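Local structure of endonuclease V (Homo sapiens, 6OZE) at residues A[56-67]-A[226-235]. The protein probably cleaves RNA at inosine sites, acting as a metal-dependent, inosine-specific endoribonuclease of the RNase H-like clan. The protein carries 4 engineered substitutions. Residues are numbered along the deposited sequence; the frame is centred on the assembly and turned at random.
With NA (sodium ion), chain G.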
loop_
_atom_site.group_PDB
_atom_site.type_symbol
_atom_site.label_atom_id
_atom_site.label_comp_id
_atom_site.label_asym_id
_atom_site.label_seq_id
_atom_site.Cartn_x
_atom_site.Cartn_y
_atom_site.Cartn_z
ATOM N N CYS A 56 -1.912 -15.221 4.629
ATOM C CA CYS A 56 -2.006 -14.529 5.905
ATOM C C CYS A 56 -2.220 -13.048 5.642
ATOM O O CYS A 56 -1.560 -12.465 4.773
ATOM C CB CYS A 56 -0.738 -14.730 6.730
ATOM S SG CYS A 56 -0.834 -14.015 8.360
ATOM N N ALA A 57 -3.162 -12.452 6.367
ATOM C CA ALA A 57 -3.409 -11.015 6.318
ATOM C C ALA A 57 -2.955 -10.419 7.640
ATOM O O ALA A 57 -3.259 -10.968 8.709
ATOM C CB ALA A 57 -4.900 -10.726 6.091
ATOM N N SER A 58 -2.209 -9.306 7.575
ATOM C CA SER A 58 -1.675 -8.688 8.778
ATOM C C SER A 58 -1.923 -7.186 8.787
ATOM O O SER A 58 -1.872 -6.523 7.740
ATOM C CB SER A 58 -0.163 -8.919 8.903
ATOM O OG SER A 58 0.112 -10.318 9.025
ATOM N N LEU A 59 -2.179 -6.665 9.981
ATOM C CA LEU A 59 -2.277 -5.229 10.229
ATOM C C LEU A 59 -1.377 -4.888 11.395
ATOM O O LEU A 59 -1.449 -5.529 12.450
ATOM C CB LEU A 59 -3.731 -4.854 10.552
ATOM C CG LEU A 59 -3.960 -3.471 11.174
ATOM C CD1 LEU A 59 -3.627 -2.383 10.157
ATOM C CD2 LEU A 59 -5.408 -3.345 11.624
ATOM N N VAL A 60 -0.515 -3.885 11.202
ATOM C CA VAL A 60 0.321 -3.378 12.280
ATOM C C VAL A 60 0.082 -1.881 12.408
ATOM O O VAL A 60 -0.300 -1.210 11.444
ATOM C CB VAL A 60 1.825 -3.668 12.083
ATOM C CG1 VAL A 60 2.072 -5.179 12.002
ATOM C CG2 VAL A 60 2.376 -2.928 10.840
ATOM N N VAL A 61 0.243 -1.371 13.620
ATOM C CA VAL A 61 0.248 0.071 13.847
ATOM C C VAL A 61 1.547 0.424 14.549
ATOM O O VAL A 61 1.939 -0.245 15.512
ATOM C CB VAL A 61 -0.959 0.534 14.681
ATOM C CG1 VAL A 61 -0.940 2.061 14.838
ATOM C CG2 VAL A 61 -2.267 0.048 14.030
ATOM N N LEU A 62 2.224 1.463 14.058
ATOM C CA LEU A 62 3.469 1.934 14.639
ATOM C C LEU A 62 3.306 3.368 15.131
ATOM O O LEU A 62 2.559 4.165 14.556
ATOM C CB LEU A 62 4.613 1.910 13.604
ATOM C CG LEU A 62 5.278 0.574 13.277
ATOM C CD1 LEU A 62 4.319 -0.451 12.690
ATOM C CD2 LEU A 62 6.454 0.814 12.328
ATOM N N SER A 63 4.005 3.689 16.205
ATOM C CA SER A 63 4.078 5.074 16.628
ATOM C C SER A 63 4.863 5.880 15.601
ATOM O O SER A 63 5.677 5.342 14.849
ATOM C CB SER A 63 4.756 5.154 17.985
ATOM O OG SER A 63 6.056 4.590 17.943
ATOM N N PHE A 64 4.591 7.176 15.555
ATOM C CA PHE A 64 5.315 8.056 14.657
ATOM C C PHE A 64 5.729 9.295 15.433
ATOM O O PHE A 64 4.903 9.882 16.136
ATOM C CB PHE A 64 4.423 8.484 13.479
ATOM C CG PHE A 64 5.159 9.304 12.457
ATOM C CD1 PHE A 64 5.225 10.683 12.571
ATOM C CD2 PHE A 64 5.812 8.685 11.411
ATOM C CE1 PHE A 64 5.932 11.436 11.642
ATOM C CE2 PHE A 64 6.524 9.441 10.471
ATOM C CZ PHE A 64 6.570 10.817 10.596
ATOM N N PRO A 65 6.986 9.751 15.291
ATOM C CA PRO A 65 8.010 9.270 14.355
ATOM C C PRO A 65 8.903 8.136 14.864
ATOM O O PRO A 65 9.856 7.752 14.170
ATOM C CB PRO A 65 8.861 10.526 14.142
ATOM C CG PRO A 65 8.791 11.210 15.450
ATOM C CD PRO A 65 7.382 11.018 15.929
ATOM N N GLU A 66 8.619 7.608 16.055
ATOM C CA GLU A 66 9.507 6.609 16.645
ATOM C C GLU A 66 9.504 5.285 15.882
ATOM O O GLU A 66 10.484 4.533 15.963
ATOM C CB GLU A 66 9.127 6.358 18.103
ATOM C CG GLU A 66 9.299 7.572 19.005
ATOM C CD GLU A 66 8.057 8.450 19.074
ATOM O OE1 GLU A 66 7.077 8.185 18.339
ATOM O OE2 GLU A 66 8.066 9.411 19.878
ATOM N N LEU A 67 8.408 4.965 15.188
ATOM C CA LEU A 67 8.288 3.733 14.401
ATOM C C LEU A 67 8.404 2.474 15.264
ATOM O O LEU A 67 9.054 1.495 14.884
ATOM C CB LEU A 67 9.252 3.708 13.208
ATOM C CG LEU A 67 9.097 4.883 12.238
ATOM C CD1 LEU A 67 10.196 4.810 11.172
ATOM C CD2 LEU A 67 7.707 4.875 11.602
ATOM N N GLU A 226 8.954 0.985 7.410
ATOM C CA GLU A 226 8.743 0.194 8.624
ATOM C C GLU A 226 7.344 -0.385 8.768
ATOM O O GLU A 226 7.235 -1.578 9.092
ATOM C CB GLU A 226 9.170 1.000 9.857
ATOM C CG GLU A 226 10.642 0.834 10.219
ATOM C CD GLU A 226 11.038 -0.636 10.351
ATOM O OE1 GLU A 226 11.457 -1.231 9.337
ATOM O OE2 GLU A 226 10.919 -1.204 11.464
ATOM N N PRO A 227 6.255 0.363 8.554
ATOM C CA PRO A 227 4.919 -0.257 8.734
ATOM C C PRO A 227 4.677 -1.402 7.768
ATOM O O PRO A 227 4.093 -2.429 8.162
ATOM C CB PRO A 227 3.949 0.919 8.530
ATOM C CG PRO A 227 4.802 2.175 8.867
ATOM C CD PRO A 227 6.148 1.815 8.275
ATOM N N VAL A 228 5.125 -1.274 6.524
ATOM C CA VAL A 228 5.004 -2.342 5.529
ATOM C C VAL A 228 5.909 -3.513 5.890
ATOM O O VAL A 228 5.517 -4.692 5.820
ATOM C CB VAL A 228 5.370 -1.764 4.146
ATOM C CG1 VAL A 228 5.395 -2.844 3.081
ATOM C CG2 VAL A 228 4.422 -0.630 3.765
ATOM N N ARG A 229 7.137 -3.202 6.300
ATOM C CA ARG A 229 8.107 -4.242 6.631
ATOM C C ARG A 229 7.645 -5.059 7.827
ATOM O O ARG A 229 7.760 -6.289 7.826
ATOM C CB ARG A 229 9.464 -3.592 6.928
ATOM C CG ARG A 229 10.651 -4.546 6.852
ATOM C CD ARG A 229 11.969 -3.861 7.140
ATOM N NE ARG A 229 12.127 -3.487 8.543
ATOM C CZ ARG A 229 12.651 -4.273 9.480
ATOM N NH1 ARG A 229 12.759 -3.832 10.725
ATOM N NH2 ARG A 229 13.059 -5.505 9.183
ATOM N N GLN A 230 7.113 -4.391 8.857
ATOM C CA GLN A 230 6.641 -5.122 10.035
ATOM C C GLN A 230 5.415 -5.962 9.709
ATOM O O GLN A 230 5.265 -7.060 10.251
ATOM C CB GLN A 230 6.386 -4.161 11.198
ATOM C CG GLN A 230 7.664 -3.512 11.748
ATOM C CD GLN A 230 8.599 -4.501 12.399
ATOM O OE1 GLN A 230 8.165 -5.528 12.929
ATOM N NE2 GLN A 230 9.889 -4.205 12.366
ATOM N N ALA A 231 4.536 -5.485 8.822
ATOM C CA ALA A 231 3.380 -6.308 8.466
ATOM C C ALA A 231 3.822 -7.532 7.676
ATOM O O ALA A 231 3.274 -8.626 7.874
ATOM C CB ALA A 231 2.346 -5.475 7.704
ATOM N N ASP A 232 4.834 -7.377 6.816
ATOM C CA ASP A 232 5.358 -8.519 6.076
ATOM C C ASP A 232 5.963 -9.547 7.026
ATOM O O ASP A 232 5.718 -10.753 6.881
ATOM C CB ASP A 232 6.397 -8.054 5.056
ATOM C CG ASP A 232 6.913 -9.194 4.200
ATOM O OD1 ASP A 232 6.153 -9.685 3.336
ATOM O OD2 ASP A 232 8.073 -9.607 4.398
ATOM N N ILE A 233 6.761 -9.092 7.991
ATOM C CA ILE A 233 7.361 -9.986 8.976
ATOM C C ILE A 233 6.280 -10.692 9.775
ATOM O O ILE A 233 6.349 -11.906 9.992
ATOM C CB ILE A 233 8.328 -9.208 9.886
ATOM C CG1 ILE A 233 9.552 -8.745 9.084
ATOM C CG2 ILE A 233 8.762 -10.064 11.084
ATOM C CD1 ILE A 233 10.407 -7.716 9.788
ATOM N N CYS A 234 5.261 -9.950 10.227
ATOM C CA CYS A 234 4.178 -10.586 10.984
ATOM C C CYS A 234 3.511 -11.702 10.182
ATOM O O CYS A 234 3.208 -12.778 10.724
ATOM C CB CYS A 234 3.140 -9.536 11.378
ATOM S SG CYS A 234 3.615 -8.557 12.804
ATOM N N SER A 235 3.250 -11.465 8.895
ATOM C CA SER A 235 2.588 -12.497 8.097
ATOM C C SER A 235 3.479 -13.723 7.942
ATOM O O SER A 235 3.000 -14.863 8.046
ATOM C CB SER A 235 2.210 -11.973 6.717
ATOM O OG SER A 235 1.158 -11.052 6.794
HETATM NA NA NA G . 3.999 12.441 16.181
HETATM O O HOH W 1 9.298 -1.185 13.988
HETATM O O HOH W 2 5.435 12.658 18.304
HETATM O O HOH W 3 4.857 13.773 14.226
HETATM O O HOH W 4 3.159 15.102 16.298
#
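The helix-on-sheet packing of an RNase H-like fold is seen here where helix 226-235 lies across strand 56-63; the axes of these segments pass within 7.5 Å, their directions at 139°, a clearly oblique crossing. C56, S58, V60 and L62 point their CB atoms at the helix, whereas A57, L59 and V61 point theirs away. V60 buries the most surface against the helix: its CG2 sits 3.2 Å from P227 O, a carbonyl already used by A231 N within the helix, and 4.0 Å from A231 CB. The CG1 branch lies anti to the carbonyl carbon (chi1 -60°) and meets C234 SG at 3.8 Å. Towards the start of the helix, L62 CD2 rests 3.7 Å from E226 CB and also touches the P227 ring at CG, the leucine and glutamate side chains crossing at about a right angle. Beyond the turn, L67 CD1 reaches the aliphatic part of E226. In the modelled conformer of E226, water 1 links L67 O to OE2, which also accepts Q230 NE2 from the syn side, 28° out of the carboxylate plane. At the other end the contact turns polar, with S58 OG and S235 OG 2.6 Å apart. S235 OG also hydrogen-bonds D44 and S58 OG also bonds S74, so the buried hydroxyl pair connects the helix to strand 39-47 and strand 69-78. The chain turns between S63 and L67, joined by the L67 N to S63 O hydrogen bond, and within it the F64 carbonyl oxygen binds a sodium ion together with L37 and Q38. Strand 54-63 thus lies between strands 39-47 and 69-78, with helix 226-242 on one face and helix 89-106 packed against A57, L59 and V61 on the other.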